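Local coordinates for Low molecular weight heat shock protein (Xanthomonas axonopodis pv. citri, PDB 3GUF), which probably acts as an ATP-independent holdase chaperone that binds unfolding proteins and limits their aggregation, as other Hsp20/alpha-crystallin small heat shock proteins do, at residues L42-E47 with L93-P98. Numbering follows the deposited sequence.
Sequences LSIRGE and LEIRIP
Leu42 and Ile44 from one sheet meet Leu93, Ile95 and Ile97 from the other, and the contact between the two strands is entirely apolar. Leu42 carries its contact on one methyl: CG lies anti to the backbone N (chi1 -166°), which brings CD2 to two isoleucines. Leu42 CD2 meets Ile95 CG2 and Ile97 CD1, each tip to tip and each at 3.7 Å, so this single branch spans two successive inward-facing residues of 93-98. Next along, Ile44 works through its short branch. CG2 lies anti to the carbonyl carbon, beside the backbone N, and this is the branch that reaches Ile95. The Ile44 and Ile95 side chains cross at a slant, and Ile44 CG2 comes 3.3 Å from Ile95 CD1, closer than carbon atoms normally pack. The same CG2 lies 4.4 Å from Leu93 CD2, a looser touch. Ile95 is thus shared, with CG2 given to Leu42 and CD1 to Ile44.

Glu94 and Arg96 lie on the face of 93-98 turned from the contact. There Arg96 NE donates to Glu94 OE1 at 3.0 Å in a salt-bridge hydrogen bond with an N-H...O angle of 154°, the donor on the anti side of OE1 and tilted well out of the carboxylate plane; NH1 of the same guanidinium forms a salt bridge with Glu15.

The axes of 42-47 and 93-98 come within 10.6 Å at their closest and run roughly antiparallel at 155°, the face-to-face spacing of a beta-sandwich, which is the alpha-crystallin domain fold. Strand 41-48 is flanked in its sheet by 34-37 and 67-74, and strand 92-98 in the other by 18-24 and 85-89. Around the contact, Leu21 and Ala23 of 18-24 touch Leu42 and Ile44, Val35 of 34-37 reaches both Leu42 and Ile95, and Ile84 packs on Ile95 and Ile97, joining them in the core between the sheets.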
# COMPACT_ATOMS: atom_id res chain seq x y z
N LEU B 42 -7.81 -17.19 -7.96
CA LEU B 42 -8.00 -16.25 -6.85
C LEU B 42 -8.27 -14.87 -7.42
O LEU B 42 -7.58 -14.40 -8.32
CB LEU B 42 -6.79 -16.20 -5.92
CG LEU B 42 -7.04 -15.51 -4.57
CD1 LEU B 42 -8.24 -16.11 -3.82
CD2 LEU B 42 -5.87 -15.58 -3.67
N SER B 43 -9.31 -14.24 -6.91
CA SER B 43 -9.56 -12.90 -7.29
C SER B 43 -9.54 -12.04 -6.03
O SER B 43 -9.99 -12.45 -4.97
CB SER B 43 -10.85 -12.77 -8.07
OG SER B 43 -11.96 -12.67 -7.20
N ILE B 44 -8.89 -10.89 -6.14
CA ILE B 44 -8.99 -9.84 -5.13
C ILE B 44 -9.57 -8.63 -5.86
O ILE B 44 -9.07 -8.24 -6.92
CB ILE B 44 -7.66 -9.57 -4.44
CG1 ILE B 44 -6.73 -8.83 -5.37
CG2 ILE B 44 -6.98 -10.86 -4.06
CD1 ILE B 44 -5.49 -8.37 -4.68
N ARG B 45 -10.66 -8.11 -5.33
CA ARG B 45 -11.44 -7.09 -6.01
C ARG B 45 -11.98 -6.08 -4.99
O ARG B 45 -12.19 -6.39 -3.83
CB ARG B 45 -12.57 -7.73 -6.83
CG ARG B 45 -13.60 -6.71 -7.34
CD ARG B 45 -14.99 -7.29 -7.51
NE ARG B 45 -15.31 -7.45 -8.93
CZ ARG B 45 -16.50 -7.79 -9.42
NH1 ARG B 45 -17.52 -8.00 -8.59
NH2 ARG B 45 -16.66 -7.90 -10.74
N GLY B 46 -12.16 -4.85 -5.43
CA GLY B 46 -12.62 -3.78 -4.56
C GLY B 46 -12.47 -2.44 -5.26
O GLY B 46 -12.13 -2.38 -6.44
N GLU B 47 -12.70 -1.38 -4.51
CA GLU B 47 -12.60 -0.03 -5.03
C GLU B 47 -11.81 0.80 -4.02
O GLU B 47 -12.12 0.80 -2.80
CB GLU B 47 -13.98 0.59 -5.27
CG GLU B 47 -13.91 2.03 -5.79
CD GLU B 47 -14.79 2.30 -7.01
OE1 GLU B 47 -14.25 2.80 -8.03
OE2 GLU B 47 -16.01 2.01 -6.94
N LEU B 93 -3.27 -6.63 2.43
CA LEU B 93 -4.09 -7.82 2.56
C LEU B 93 -3.16 -9.06 2.39
O LEU B 93 -2.57 -9.27 1.32
CB LEU B 93 -5.19 -7.78 1.51
CG LEU B 93 -6.19 -8.92 1.29
CD1 LEU B 93 -7.29 -8.96 2.28
CD2 LEU B 93 -6.74 -8.81 -0.13
N GLU B 94 -2.96 -9.77 3.51
CA GLU B 94 -2.43 -11.15 3.55
C GLU B 94 -3.57 -12.16 3.32
O GLU B 94 -4.41 -12.37 4.22
CB GLU B 94 -1.77 -11.46 4.91
CG GLU B 94 -0.81 -12.66 4.78
CD GLU B 94 -0.04 -13.06 6.02
OE1 GLU B 94 0.37 -14.26 6.10
OE2 GLU B 94 0.22 -12.20 6.91
N ILE B 95 -3.60 -12.77 2.14
CA ILE B 95 -4.57 -13.80 1.81
C ILE B 95 -3.87 -15.18 1.89
O ILE B 95 -2.95 -15.45 1.10
CB ILE B 95 -5.12 -13.59 0.37
CG1 ILE B 95 -5.90 -12.29 0.28
CG2 ILE B 95 -6.02 -14.76 -0.11
CD1 ILE B 95 -6.17 -11.97 -1.09
N ARG B 96 -4.29 -16.02 2.86
CA ARG B 96 -3.71 -17.37 3.14
C ARG B 96 -4.64 -18.50 2.67
O ARG B 96 -5.72 -18.69 3.23
CB ARG B 96 -3.41 -17.53 4.63
CG ARG B 96 -2.06 -16.96 5.02
CD ARG B 96 -1.69 -17.28 6.44
NE ARG B 96 -0.26 -17.10 6.62
CZ ARG B 96 0.65 -18.09 6.66
NH1 ARG B 96 1.95 -17.78 6.85
NH2 ARG B 96 0.31 -19.38 6.53
N ILE B 97 -4.22 -19.24 1.65
CA ILE B 97 -5.05 -20.24 0.98
C ILE B 97 -4.48 -21.63 1.24
O ILE B 97 -3.40 -21.90 0.73
CB ILE B 97 -5.09 -19.99 -0.56
CG1 ILE B 97 -5.39 -18.51 -0.89
CG2 ILE B 97 -6.04 -20.94 -1.29
CD1 ILE B 97 -4.10 -17.74 -1.31
N PRO B 98 -5.19 -22.52 1.99
CA PRO B 98 -4.56 -23.84 2.25
C PRO B 98 -4.43 -24.69 0.98
O PRO B 98 -5.04 -24.39 -0.06
CB PRO B 98 -5.49 -24.49 3.29
CG PRO B 98 -6.57 -23.50 3.60
CD PRO B 98 -6.59 -22.53 2.44